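Xyloglucan-specific endo-beta-1,4-glucanase BoGH9A (Bacteroides ovatus, PDB 6DHT) hydrolyses internal beta-1,4-glucosidic linkages in the xyloglucan backbone, releasing xyloglucan oligosaccharides. Local coordinates at residues 32-37 / 70-75; 61-66 / 421-426; 160-165 / 222-227; 175-180 / 236-241. One frame throughout, in Å; residues are numbered along the deposited sequence.

Contact 1 of 4, residues 32-37 / 70-75; sequences IAVVDS and KTRTTL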
loop_
_atom_site.group_PDB
_atom_site.type_symbol
_atom_site.label_atom_id
_atom_site.label_comp_id
_atom_site.label_asym_id
_atom_site.label_seq_id
_atom_site.Cartn_x
_atom_site.Cartn_y
_atom_site.Cartn_z
ATOM N N ILE A 32 -21.544 9.694 -6.756
ATOM C CA ILE A 32 -21.881 10.661 -5.735
ATOM C C ILE A 32 -20.817 11.735 -5.608
ATOM O O ILE A 32 -19.611 11.456 -5.583
ATOM C CB ILE A 32 -22.166 9.971 -4.386
ATOM C CG1 ILE A 32 -23.512 9.229 -4.496
ATOM C CG2 ILE A 32 -22.163 11.001 -3.215
ATOM C CD1 ILE A 32 -23.959 8.532 -3.281
ATOM N N ALA A 33 -21.277 12.989 -5.561
ATOM C CA ALA A 33 -20.430 14.119 -5.254
ATOM C C ALA A 33 -20.979 14.752 -3.987
ATOM O O ALA A 33 -22.136 14.526 -3.657
ATOM C CB ALA A 33 -20.447 15.126 -6.407
ATOM N N VAL A 34 -20.137 15.465 -3.260
ATOM C CA VAL A 34 -20.549 16.115 -2.024
ATOM C C VAL A 34 -20.126 17.569 -2.063
ATOM O O VAL A 34 -18.956 17.886 -2.285
ATOM C CB VAL A 34 -19.935 15.439 -0.804
ATOM C CG1 VAL A 34 -20.248 16.231 0.457
ATOM C CG2 VAL A 34 -20.465 14.022 -0.679
ATOM N N VAL A 35 -21.081 18.467 -1.828
ATOM C CA VAL A 35 -20.744 19.871 -1.700
ATOM C C VAL A 35 -20.268 20.091 -0.268
ATOM O O VAL A 35 -20.967 19.740 0.680
ATOM C CB VAL A 35 -21.954 20.744 -2.010
ATOM C CG1 VAL A 35 -21.546 22.198 -1.952
ATOM C CG2 VAL A 35 -22.532 20.443 -3.366
ATOM N N ASP A 36 -19.075 20.648 -0.106
ATOM C CA ASP A 36 -18.408 20.702 1.188
ATOM C C ASP A 36 -19.056 21.674 2.179
ATOM O O ASP A 36 -18.883 21.522 3.388
ATOM C CB ASP A 36 -16.937 21.092 1.002
ATOM C CG ASP A 36 -16.136 21.037 2.292
ATOM O OD1 ASP A 36 -16.151 19.997 2.980
ATOM O OD2 ASP A 36 -15.457 22.033 2.624
ATOM N N SER A 37 -19.769 22.669 1.659
ATOM C CA SER A 37 -20.427 23.667 2.508
ATOM C C SER A 37 -21.290 24.551 1.646
ATOM O O SER A 37 -21.034 24.701 0.457
ATOM C CB SER A 37 -19.414 24.519 3.274
ATOM O OG SER A 37 -18.603 25.278 2.396
ATOM N N LYS A 70 -19.779 22.766 8.945
ATOM C CA LYS A 70 -20.105 22.820 7.523
ATOM C C LYS A 70 -21.255 21.871 7.223
ATOM O O LYS A 70 -21.305 20.757 7.753
ATOM C CB LYS A 70 -18.905 22.408 6.658
ATOM C CG LYS A 70 -17.745 23.378 6.570
ATOM C CD LYS A 70 -16.543 22.649 5.970
ATOM C CE LYS A 70 -15.409 23.569 5.617
ATOM N NZ LYS A 70 -14.273 22.807 5.007
ATOM N N THR A 71 -22.160 22.302 6.347
ATOM C CA THR A 71 -23.228 21.461 5.843
ATOM C C THR A 71 -22.722 20.777 4.581
ATOM O O THR A 71 -22.395 21.439 3.596
ATOM C CB THR A 71 -24.496 22.265 5.471
ATOM O OG1 THR A 71 -25.066 22.841 6.655
ATOM C CG2 THR A 71 -25.545 21.382 4.817
ATOM N N ARG A 72 -22.659 19.448 4.608
ATOM C CA ARG A 72 -22.239 18.685 3.445
ATOM C C ARG A 72 -23.467 18.124 2.736
ATOM O O ARG A 72 -24.266 17.426 3.352
ATOM C CB ARG A 72 -21.313 17.561 3.903
ATOM C CG ARG A 72 -19.866 17.957 4.017
ATOM C CD ARG A 72 -19.548 19.028 5.070
ATOM N NE ARG A 72 -18.109 19.280 5.066
ATOM C CZ ARG A 72 -17.247 18.848 5.984
ATOM N NH1 ARG A 72 -15.952 19.064 5.829
ATOM N NH2 ARG A 72 -17.657 18.202 7.071
ATOM N N THR A 73 -23.617 18.400 1.441
ATOM C CA THR A 73 -24.797 17.989 0.691
ATOM C C THR A 73 -24.431 16.906 -0.320
ATOM O O THR A 73 -23.541 17.088 -1.141
ATOM C CB THR A 73 -25.434 19.193 -0.050
ATOM O OG1 THR A 73 -25.654 20.250 0.889
ATOM C CG2 THR A 73 -26.745 18.810 -0.723
ATOM N N THR A 74 -25.158 15.797 -0.269
ATOM C CA THR A 74 -24.918 14.675 -1.161
ATOM C C THR A 74 -25.678 14.827 -2.466
ATOM O O THR A 74 -26.890 15.094 -2.475
ATOM C CB THR A 74 -25.305 13.391 -0.440
ATOM O OG1 THR A 74 -24.412 13.206 0.662
ATOM C CG2 THR A 74 -25.259 12.173 -1.375
ATOM N N LEU A 75 -24.954 14.657 -3.565
ATOM C CA LEU A 75 -25.499 14.698 -4.905
ATOM C C LEU A 75 -25.350 13.321 -5.537
ATOM O O LEU A 75 -24.232 12.922 -5.858
ATOM C CB LEU A 75 -24.721 15.717 -5.730
ATOM C CG LEU A 75 -24.414 17.042 -5.034
ATOM C CD1 LEU A 75 -23.666 17.960 -5.983
ATOM C CD2 LEU A 75 -25.702 17.755 -4.518
#
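The guanidinium of Arg72 meets Asp36 at its edge, close to its own plane, while Lys70 CB sits over one face, displaced toward the rim. The carboxylate is turned 51° from the guanidinium, and the grip is side-on: NE, at 2.9 Å, and NH1, at 3.0 Å, both settle on Asp36 OD1. NH1 comes in on the syn side, but NE arrives from well above the carboxylate plane and also makes a weak bond to Asp36 O. A bend at chi2 (64°) carries the arginine to that position. Asp36 OD2 offers its syn lone pair to Lys70 NZ at 2.8 Å, and the same ammonium has a second salt bridge to Glu535. An alanine in place of Arg72 would probably leave Asp36 OD1 without its two donors and Lys70 as the remaining cation to balance the carboxylate across this contact. Beyond this network, backbone bonds tie Ala33 to Leu75 and Val35 to Thr73, pairs flanking the non-hydrogen-bonded pair of Val34 and Thr74. On the face with Val35 and Leu75, Val35 CG2 touches Leu75 CD1 at 3.8 Å; Leu75 also packs on Leu88 of strand 84-90. Two antiparallel strands joined by backbone bonds, one face turned to a second sheet, fit the sandwich of the N-terminal Ig-like domain.

Contact 2 of 4, residues 61-66 / 421-426; sequences YTAKSA and QTPFHA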
loop_
_atom_site.group_PDB
_atom_site.type_symbol
_atom_site.label_atom_id
_atom_site.label_comp_id
_atom_site.label_asym_id
_atom_site.label_seq_id
_atom_site.Cartn_x
_atom_site.Cartn_y
_atom_site.Cartn_z
ATOM N N TYR A 61 -29.977 15.083 0.527
ATOM C CA TYR A 61 -29.554 14.758 1.880
ATOM C C TYR A 61 -28.389 15.621 2.301
ATOM O O TYR A 61 -27.485 15.893 1.506
ATOM C CB TYR A 61 -29.119 13.284 1.943
ATOM C CG TYR A 61 -28.571 12.859 3.284
ATOM C CD1 TYR A 61 -29.423 12.555 4.334
ATOM C CD2 TYR A 61 -27.199 12.739 3.499
ATOM C CE1 TYR A 61 -28.937 12.170 5.568
ATOM C CE2 TYR A 61 -26.701 12.357 4.735
ATOM C CZ TYR A 61 -27.576 12.056 5.762
ATOM O OH TYR A 61 -27.104 11.673 6.997
ATOM N N THR A 62 -28.407 16.047 3.560
ATOM C CA THR A 62 -27.307 16.808 4.131
ATOM C C THR A 62 -26.921 16.199 5.463
ATOM O O THR A 62 -27.737 15.541 6.104
ATOM C CB THR A 62 -27.662 18.298 4.352
ATOM O OG1 THR A 62 -28.718 18.393 5.317
ATOM C CG2 THR A 62 -28.096 18.933 3.061
ATOM N N ALA A 63 -25.677 16.422 5.872
ATOM C CA ALA A 63 -25.177 15.923 7.133
ATOM C C ALA A 63 -23.990 16.742 7.576
ATOM O O ALA A 63 -23.385 17.460 6.780
ATOM C CB ALA A 63 -24.763 14.462 7.001
ATOM N N LYS A 64 -23.662 16.619 8.853
ATOM C CA LYS A 64 -22.497 17.245 9.416
ATOM C C LYS A 64 -21.720 16.202 10.196
ATOM O O LYS A 64 -22.306 15.254 10.715
ATOM C CB LYS A 64 -22.911 18.394 10.346
ATOM C CG LYS A 64 -23.728 19.481 9.672
ATOM C CD LYS A 64 -23.756 20.759 10.518
ATOM C CE LYS A 64 -24.632 21.836 9.880
ATOM N NZ LYS A 64 -24.563 23.109 10.650
ATOM N N SER A 65 -20.401 16.373 10.252
ATOM C CA SER A 65 -19.555 15.589 11.140
ATOM C C SER A 65 -19.608 16.200 12.530
ATOM O O SER A 65 -20.076 17.326 12.700
ATOM C CB SER A 65 -18.103 15.602 10.656
ATOM O OG SER A 65 -17.586 16.922 10.685
ATOM N N ALA A 66 -19.079 15.484 13.513
ATOM C CA ALA A 66 -19.123 15.933 14.899
ATOM C C ALA A 66 -18.336 17.215 15.117
ATOM O O ALA A 66 -18.648 17.980 16.033
ATOM C CB ALA A 66 -18.597 14.847 15.815
ATOM N N GLN A 421 -25.134 7.525 5.482
ATOM C CA GLN A 421 -25.567 8.754 6.143
ATOM C C GLN A 421 -24.401 9.675 6.483
ATOM O O GLN A 421 -24.598 10.782 7.012
ATOM C CB GLN A 421 -26.338 8.436 7.426
ATOM C CG GLN A 421 -27.761 7.978 7.212
ATOM C CD GLN A 421 -27.843 6.603 6.637
ATOM O OE1 GLN A 421 -27.438 5.628 7.274
ATOM N NE2 GLN A 421 -28.358 6.503 5.419
ATOM N N THR A 422 -23.173 9.237 6.213
ATOM C CA THR A 422 -22.017 10.076 6.490
ATOM C C THR A 422 -21.972 11.309 5.558
ATOM O O THR A 422 -22.459 11.252 4.427
ATOM C CB THR A 422 -20.687 9.279 6.378
ATOM O OG1 THR A 422 -20.546 8.741 5.059
ATOM C CG2 THR A 422 -20.642 8.155 7.414
ATOM N N PRO A 423 -21.372 12.400 6.034
ATOM C CA PRO A 423 -21.220 13.587 5.190
ATOM C C PRO A 423 -20.555 13.327 3.847
ATOM O O PRO A 423 -21.027 13.830 2.828
ATOM C CB PRO A 423 -20.378 14.526 6.051
ATOM C CG PRO A 423 -20.723 14.161 7.440
ATOM C CD PRO A 423 -20.933 12.655 7.411
ATOM N N PHE A 424 -19.524 12.475 3.824
ATOM C CA PHE A 424 -18.814 12.221 2.569
ATOM C C PHE A 424 -19.166 10.873 1.944
ATOM O O PHE A 424 -18.542 10.459 0.974
ATOM C CB PHE A 424 -17.311 12.414 2.761
ATOM C CG PHE A 424 -16.920 13.860 2.881
ATOM C CD1 PHE A 424 -16.945 14.675 1.774
ATOM C CD2 PHE A 424 -16.515 14.381 4.086
ATOM C CE1 PHE A 424 -16.631 16.014 1.871
ATOM C CE2 PHE A 424 -16.188 15.729 4.185
ATOM C CZ PHE A 424 -16.236 16.520 3.065
ATOM N N HIS A 425 -20.213 10.240 2.469
ATOM C CA HIS A 425 -20.796 9.037 1.888
ATOM C C HIS A 425 -19.762 7.891 1.745
ATOM O O HIS A 425 -19.622 7.303 0.677
ATOM C CB HIS A 425 -21.460 9.340 0.538
ATOM C CG HIS A 425 -22.628 8.458 0.231
ATOM N ND1 HIS A 425 -23.866 8.638 0.812
ATOM C CD2 HIS A 425 -22.748 7.380 -0.580
ATOM C CE1 HIS A 425 -24.699 7.713 0.370
ATOM N NE2 HIS A 425 -24.048 6.939 -0.481
ATOM N N ALA A 426 -19.026 7.625 2.809
ATOM C CA ALA A 426 -18.035 6.526 2.815
ATOM C C ALA A 426 -17.846 6.002 4.213
ATOM O O ALA A 426 -18.014 6.712 5.183
ATOM C CB ALA A 426 -16.676 6.976 2.266
#
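Tyr61 OH donates to the backbone O of Gln421 at 2.7 Å, landing on a lone pair in the carbonyl plane. With CG anti to the backbone N (chi1 176°), the ring extends from its backbone toward the 421-426 loop, and the accepting oxygen lies near the ring plane, at the edge. The Gln421 side chain runs across the phenol at about a right angle, its CB 3.4 Å from Tyr61 OH. The same carbonyl is touched by Ala63 CB, at 3.7 Å from Gln421 O. Next along is Pro423, whose CG comes 4.1 Å from Ala63 CB and 3.6 Å from Ser65 N, pressing the pyrrolidine against the backbone where Lys64 joins Ser65. Pro423 is the second residue of a type I turn from Thr422 to His425, closed by the His425 N to Thr422 O bond; just past it, Ala426 N donates to Thr422 OG1, which also bonds Ala419 O outside the segment. The chemistry is therefore one directional phenol bond beside small apolar surfaces: the hydroxyl's bond is to main chain, not to a side chain, so it probably depends more on the course of the loop than on which side chain Gln421 carries.

Contact 3 of 4, residues 160-165 / 222-227; sequences VSSSKG and LDWMLT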
loop_
_atom_site.group_PDB
_atom_site.type_symbol
_atom_site.label_atom_id
_atom_site.label_comp_id
_atom_site.label_asym_id
_atom_site.label_seq_id
_atom_site.Cartn_x
_atom_site.Cartn_y
_atom_site.Cartn_z
ATOM N N VAL A 160 30.006 -6.181 3.200
ATOM C CA VAL A 160 29.134 -7.043 2.418
ATOM C C VAL A 160 28.473 -6.256 1.301
ATOM O O VAL A 160 28.399 -5.025 1.347
ATOM C CB VAL A 160 28.035 -7.700 3.291
ATOM C CG1 VAL A 160 28.663 -8.580 4.355
ATOM C CG2 VAL A 160 27.137 -6.664 3.936
ATOM N N SER A 161 27.986 -6.972 0.298
ATOM C CA SER A 161 27.201 -6.343 -0.752
ATOM C C SER A 161 25.734 -6.673 -0.490
ATOM O O SER A 161 25.382 -7.817 -0.201
ATOM C CB SER A 161 27.642 -6.843 -2.117
ATOM O OG SER A 161 26.890 -6.260 -3.164
ATOM N N SER A 162 24.895 -5.648 -0.562
ATOM C CA SER A 162 23.453 -5.795 -0.316
ATOM C C SER A 162 22.706 -4.794 -1.213
ATOM O O SER A 162 22.152 -3.790 -0.736
ATOM C CB SER A 162 23.145 -5.544 1.162
ATOM O OG SER A 162 21.842 -5.999 1.539
ATOM N N SER A 163 22.708 -5.097 -2.509
ATOM C CA SER A 163 22.295 -4.163 -3.544
ATOM C C SER A 163 20.876 -4.440 -4.027
ATOM O O SER A 163 20.317 -5.504 -3.753
ATOM C CB SER A 163 23.260 -4.248 -4.728
ATOM O OG SER A 163 23.105 -5.468 -5.426
ATOM N N LYS A 164 20.333 -3.465 -4.760
ATOM C CA LYS A 164 18.963 -3.478 -5.292
ATOM C C LYS A 164 17.990 -3.179 -4.164
ATOM O O LYS A 164 18.362 -2.677 -3.113
ATOM C CB LYS A 164 18.638 -4.782 -6.040
ATOM C CG LYS A 164 19.573 -5.035 -7.219
ATOM C CD LYS A 164 19.359 -6.399 -7.829
ATOM C CE LYS A 164 18.055 -6.472 -8.567
ATOM N NZ LYS A 164 17.972 -7.766 -9.282
ATOM N N GLY A 165 16.718 -3.475 -4.390
ATOM C CA GLY A 165 15.698 -3.044 -3.449
ATOM C C GLY A 165 15.269 -1.601 -3.626
ATOM O O GLY A 165 15.909 -0.817 -4.332
ATOM N N LEU A 222 12.770 -8.372 -3.711
ATOM C CA LEU A 222 13.045 -9.719 -3.195
ATOM C C LEU A 222 14.515 -10.112 -3.358
ATOM O O LEU A 222 15.103 -10.739 -2.462
ATOM C CB LEU A 222 12.171 -10.753 -3.890
ATOM C CG LEU A 222 10.671 -10.658 -3.537
ATOM C CD1 LEU A 222 9.782 -11.410 -4.563
ATOM C CD2 LEU A 222 10.393 -11.113 -2.090
ATOM N N ASP A 223 15.095 -9.748 -4.492
ATOM C CA ASP A 223 16.493 -10.101 -4.753
ATOM C C ASP A 223 17.394 -9.424 -3.728
ATOM O O ASP A 223 18.325 -10.045 -3.195
ATOM C CB ASP A 223 16.880 -9.681 -6.164
ATOM C CG ASP A 223 18.108 -10.392 -6.672
ATOM O OD1 ASP A 223 18.366 -11.527 -6.217
ATOM O OD2 ASP A 223 18.780 -9.816 -7.549
ATOM N N TRP A 224 17.126 -8.157 -3.429
ATOM C CA TRP A 224 17.846 -7.499 -2.342
ATOM C C TRP A 224 17.607 -8.205 -0.995
ATOM O O TRP A 224 18.547 -8.427 -0.223
ATOM C CB TRP A 224 17.465 -6.012 -2.222
ATOM C CG TRP A 224 17.914 -5.480 -0.920
ATOM C CD1 TRP A 224 19.204 -5.355 -0.507
ATOM C CD2 TRP A 224 17.103 -5.096 0.196
ATOM N NE1 TRP A 224 19.247 -4.885 0.774
ATOM C CE2 TRP A 224 17.968 -4.733 1.240
ATOM C CE3 TRP A 224 15.724 -5.006 0.412
ATOM C CZ2 TRP A 224 17.498 -4.290 2.464
ATOM C CZ3 TRP A 224 15.271 -4.558 1.628
ATOM C CH2 TRP A 224 16.138 -4.214 2.634
ATOM N N MET A 225 16.351 -8.549 -0.689
ATOM C CA MET A 225 16.027 -9.161 0.599
ATOM C C MET A 225 16.868 -10.416 0.865
ATOM O O MET A 225 17.304 -10.628 1.990
ATOM C CB MET A 225 14.530 -9.500 0.676
ATOM C CG MET A 225 13.642 -8.296 0.727
ATOM S SD MET A 225 11.896 -8.721 0.902
ATOM C CE MET A 225 11.797 -9.025 2.655
ATOM N N LEU A 226 17.073 -11.236 -0.160
ATOM C CA LEU A 226 17.911 -12.434 -0.032
ATOM C C LEU A 226 19.291 -12.114 0.554
ATOM O O LEU A 226 19.828 -12.903 1.339
ATOM C CB LEU A 226 18.052 -13.125 -1.386
ATOM C CG LEU A 226 16.779 -13.777 -1.923
ATOM C CD1 LEU A 226 17.037 -14.255 -3.323
ATOM C CD2 LEU A 226 16.343 -14.962 -1.081
ATOM N N THR A 227 19.846 -10.960 0.188
ATOM C CA THR A 227 21.182 -10.558 0.655
ATOM C C THR A 227 21.210 -10.105 2.117
ATOM O O THR A 227 22.285 -9.893 2.689
ATOM C CB THR A 227 21.791 -9.429 -0.213
ATOM O OG1 THR A 227 21.172 -8.166 0.083
ATOM C CG2 THR A 227 21.676 -9.750 -1.695
HETATM O O HOH W 1 25.030 -9.303 1.971
#
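Trp224 lies along the 160-165 loop, and its atoms meet that loop's backbone one after another. CB sits against the peptide groups, 3.3 Å from Ser163 O and 3.4 Å from Gly165 N; CG passes Lys164 O; CD1 comes 3.3 Å from Ser162 O. NE1 gives a weak, bent bond to Ser162 OG, which lies at the ring edge. Ser162 OG donates to Thr227 OG1 at 2.7 Å, and that hydroxyl in turn donates to a lone pair of Trp224 O, so a chain of hydrogen bonds ties the loop to both residues. Gly165 suits the tight fit, since a CB there would press on Trp224 CG and, at these backbone angles, jam against the preceding carbonyl O. Lys164, its chain bent at chi3 (71°), brings NZ to the anti side of Asp223 OD2 at 2.8 Å. A leucine at Lys164 is likely to leave the Asp223 carboxylate without its positive partner across this contact. Lys174 makes a cation-pi contact with the indole and also bonds the carbonyls of Ser162 and Lys164. The loop thus lies against helix 213-226, whose Leu222 and Met225 pack on helix 265-281, while the indole packs on helix 176-192.

Contact 4 of 4, residues 175-180 / 236-241; sequences YIVNSG and VYHKLT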
loop_
_atom_site.group_PDB
_atom_site.type_symbol
_atom_site.label_atom_id
_atom_site.label_comp_id
_atom_site.label_asym_id
_atom_site.label_seq_id
_atom_site.Cartn_x
_atom_site.Cartn_y
_atom_site.Cartn_z
ATOM N N TYR A 175 14.288 -1.319 4.412
ATOM C CA TYR A 175 13.855 -1.974 5.641
ATOM C C TYR A 175 13.152 -3.292 5.333
ATOM O O TYR A 175 12.206 -3.321 4.531
ATOM C CB TYR A 175 12.870 -1.089 6.379
ATOM C CG TYR A 175 13.329 0.343 6.664
ATOM C CD1 TYR A 175 13.314 1.311 5.661
ATOM C CD2 TYR A 175 13.729 0.755 7.945
ATOM C CE1 TYR A 175 13.689 2.635 5.900
ATOM C CE2 TYR A 175 14.115 2.071 8.190
ATOM C CZ TYR A 175 14.092 3.009 7.172
ATOM O OH TYR A 175 14.460 4.334 7.422
ATOM N N ILE A 176 13.568 -4.379 5.969
ATOM C CA ILE A 176 13.010 -5.694 5.681
ATOM C C ILE A 176 11.544 -5.832 6.124
ATOM O O ILE A 176 10.709 -6.394 5.399
ATOM C CB ILE A 176 13.875 -6.800 6.343
ATOM C CG1 ILE A 176 15.212 -6.982 5.609
ATOM C CG2 ILE A 176 13.124 -8.130 6.338
ATOM C CD1 ILE A 176 15.109 -7.536 4.194
ATOM N N VAL A 177 11.200 -5.314 7.288
ATOM C CA VAL A 177 9.829 -5.432 7.770
ATOM C C VAL A 177 8.888 -4.749 6.798
ATOM O O VAL A 177 7.897 -5.353 6.317
ATOM C CB VAL A 177 9.688 -4.881 9.192
ATOM C CG1 VAL A 177 8.239 -4.638 9.571
ATOM C CG2 VAL A 177 10.346 -5.843 10.176
ATOM N N ASN A 178 9.175 -3.496 6.473
ATOM C CA ASN A 178 8.228 -2.745 5.680
ATOM C C ASN A 178 8.181 -3.246 4.245
ATOM O O ASN A 178 7.095 -3.338 3.651
ATOM C CB ASN A 178 8.577 -1.266 5.707
ATOM C CG ASN A 178 7.406 -0.409 5.344
ATOM O OD1 ASN A 178 6.296 -0.642 5.819
ATOM N ND2 ASN A 178 7.625 0.552 4.465
ATOM N N SER A 179 9.314 -3.601 3.658
ATOM C CA SER A 179 9.272 -4.020 2.264
ATOM C C SER A 179 8.715 -5.442 2.120
ATOM O O SER A 179 8.026 -5.711 1.146
ATOM C CB SER A 179 10.619 -3.823 1.564
ATOM O OG SER A 179 11.599 -4.695 2.055
ATOM N N GLY A 180 8.979 -6.308 3.091
ATOM C CA GLY A 180 8.417 -7.636 3.121
ATOM C C GLY A 180 6.911 -7.587 3.237
ATOM O O GLY A 180 6.206 -8.290 2.510
ATOM N N VAL A 236 17.991 -12.511 9.771
ATOM C CA VAL A 236 17.815 -11.442 8.778
ATOM C C VAL A 236 17.994 -10.089 9.458
ATOM O O VAL A 236 17.342 -9.800 10.455
ATOM C CB VAL A 236 16.430 -11.550 8.095
ATOM C CG1 VAL A 236 16.226 -10.440 7.053
ATOM C CG2 VAL A 236 16.276 -12.891 7.447
ATOM N N TYR A 237 18.902 -9.273 8.917
ATOM C CA TYR A 237 19.188 -7.946 9.454
ATOM C C TYR A 237 17.943 -7.092 9.293
ATOM O O TYR A 237 17.263 -7.186 8.271
ATOM C CB TYR A 237 20.383 -7.324 8.708
ATOM C CG TYR A 237 21.606 -8.227 8.689
ATOM C CD1 TYR A 237 22.269 -8.548 9.867
ATOM C CD2 TYR A 237 22.097 -8.725 7.510
ATOM C CE1 TYR A 237 23.380 -9.370 9.851
ATOM C CE2 TYR A 237 23.198 -9.549 7.482
ATOM C CZ TYR A 237 23.830 -9.867 8.657
ATOM O OH TYR A 237 24.927 -10.690 8.595
ATOM N N HIS A 238 17.631 -6.283 10.299
ATOM C CA HIS A 238 16.381 -5.514 10.326
ATOM C C HIS A 238 16.294 -4.525 9.174
ATOM O O HIS A 238 15.239 -4.394 8.538
ATOM C CB HIS A 238 16.258 -4.803 11.670
ATOM C CG HIS A 238 14.903 -4.235 11.969
ATOM N ND1 HIS A 238 13.796 -5.012 12.256
ATOM C CD2 HIS A 238 14.488 -2.955 12.069
ATOM C CE1 HIS A 238 12.767 -4.235 12.520
ATOM N NE2 HIS A 238 13.155 -2.978 12.408
ATOM N N LYS A 239 17.375 -3.796 8.910
ATOM C CA LYS A 239 17.371 -2.791 7.853
ATOM C C LYS A 239 18.794 -2.503 7.370
ATOM O O LYS A 239 19.788 -2.901 8.016
ATOM C CB LYS A 239 16.698 -1.515 8.336
ATOM C CG LYS A 239 17.371 -0.906 9.578
ATOM C CD LYS A 239 16.708 0.397 9.984
ATOM C CE LYS A 239 17.225 0.904 11.332
ATOM N NZ LYS A 239 16.668 2.222 11.706
ATOM N N LEU A 240 18.879 -1.837 6.222
ATOM C CA LEU A 240 20.120 -1.337 5.660
ATOM C C LEU A 240 19.982 0.169 5.672
ATOM O O LEU A 240 19.046 0.722 5.094
ATOM C CB LEU A 240 20.342 -1.900 4.264
ATOM C CG LEU A 240 21.696 -1.635 3.590
ATOM C CD1 LEU A 240 21.902 -2.578 2.432
ATOM C CD2 LEU A 240 21.775 -0.203 3.091
ATOM N N THR A 241 20.885 0.851 6.380
ATOM C CA THR A 241 20.661 2.245 6.722
ATOM C C THR A 241 21.963 3.024 6.903
ATOM O O THR A 241 23.032 2.449 7.134
ATOM C CB THR A 241 19.828 2.336 8.039
ATOM O OG1 THR A 241 19.471 3.680 8.341
ATOM C CG2 THR A 241 20.588 1.691 9.221
HETATM O O HOH W 2 12.726 -3.461 9.073
#
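Two polar links tie Ile176 and Val177 to one carbonyl, His238 O. Ile176 N donates to it directly, 3.1 Å away and nearly straight (160°), though tilted from the carbonyl plane. Val177 N reaches it through a water that accepts from the amide and donates to His238 O at 2.7 Å. That water also rests over the centre of the His238 imidazole, 3.3 Å above its plane. Both amides belong to the first turn of helix 176-192, where N-H groups lack acceptors within the helix, so the loop carbonyl stands in for them. Tyr175, at the N-cap position, has its own O met by Ser179 N and Ser179 OG from opposite faces.

The remaining contacts are van der Waals. Ile176 CG1 packs on Tyr237 O at 3.4 Å and touches Val236 CG1, with the two side chains crossing at about a right angle. Val177 CG2 lies 3.7 Å from CE1 of the His238 ring, whose nitrogens bond Ser264 and Glu332. Tyr175 and Lys239, an antiparallel non-hydrogen-bonded pair, run side by side, and the lysine chain, extended beyond CG, keeps Lys239 CD alongside the ring, 3.6 Å from Tyr175 CE2; its ammonium goes on to Gly331, Gln317 and Thr330. The edge strand 174-175 thus leads straight into helix 176-192, and the Tyr175 phenol bonds the predicted nucleophile Asp171, consistent with this junction forming a second shell of the family 9 active site.

The four contacts fall into two pairs on opposite sides of the chain's centre. Contacts 1 and 2, with centres 8 Å apart, share a sheet: Thr74 N lies 2.9 Å from Tyr61 O, a probable hydrogen bond between neighbouring strands, so the sheet of contact 1 continues into the strand that meets the catalytic domain in contact 2. Contacts 3 and 4 lie within that catalytic domain, their centres 10 Å apart, where Trp224 CH2 packs 3.8 Å from Ile176 CD1. The centres of contacts 1 and 4 are 43 Å apart. Nearness to the active site separates the latter pair: side chain to side chain, the predicted nucleophile Asp171 is about 3 Å from Tyr175 but about 11 Å from Trp224.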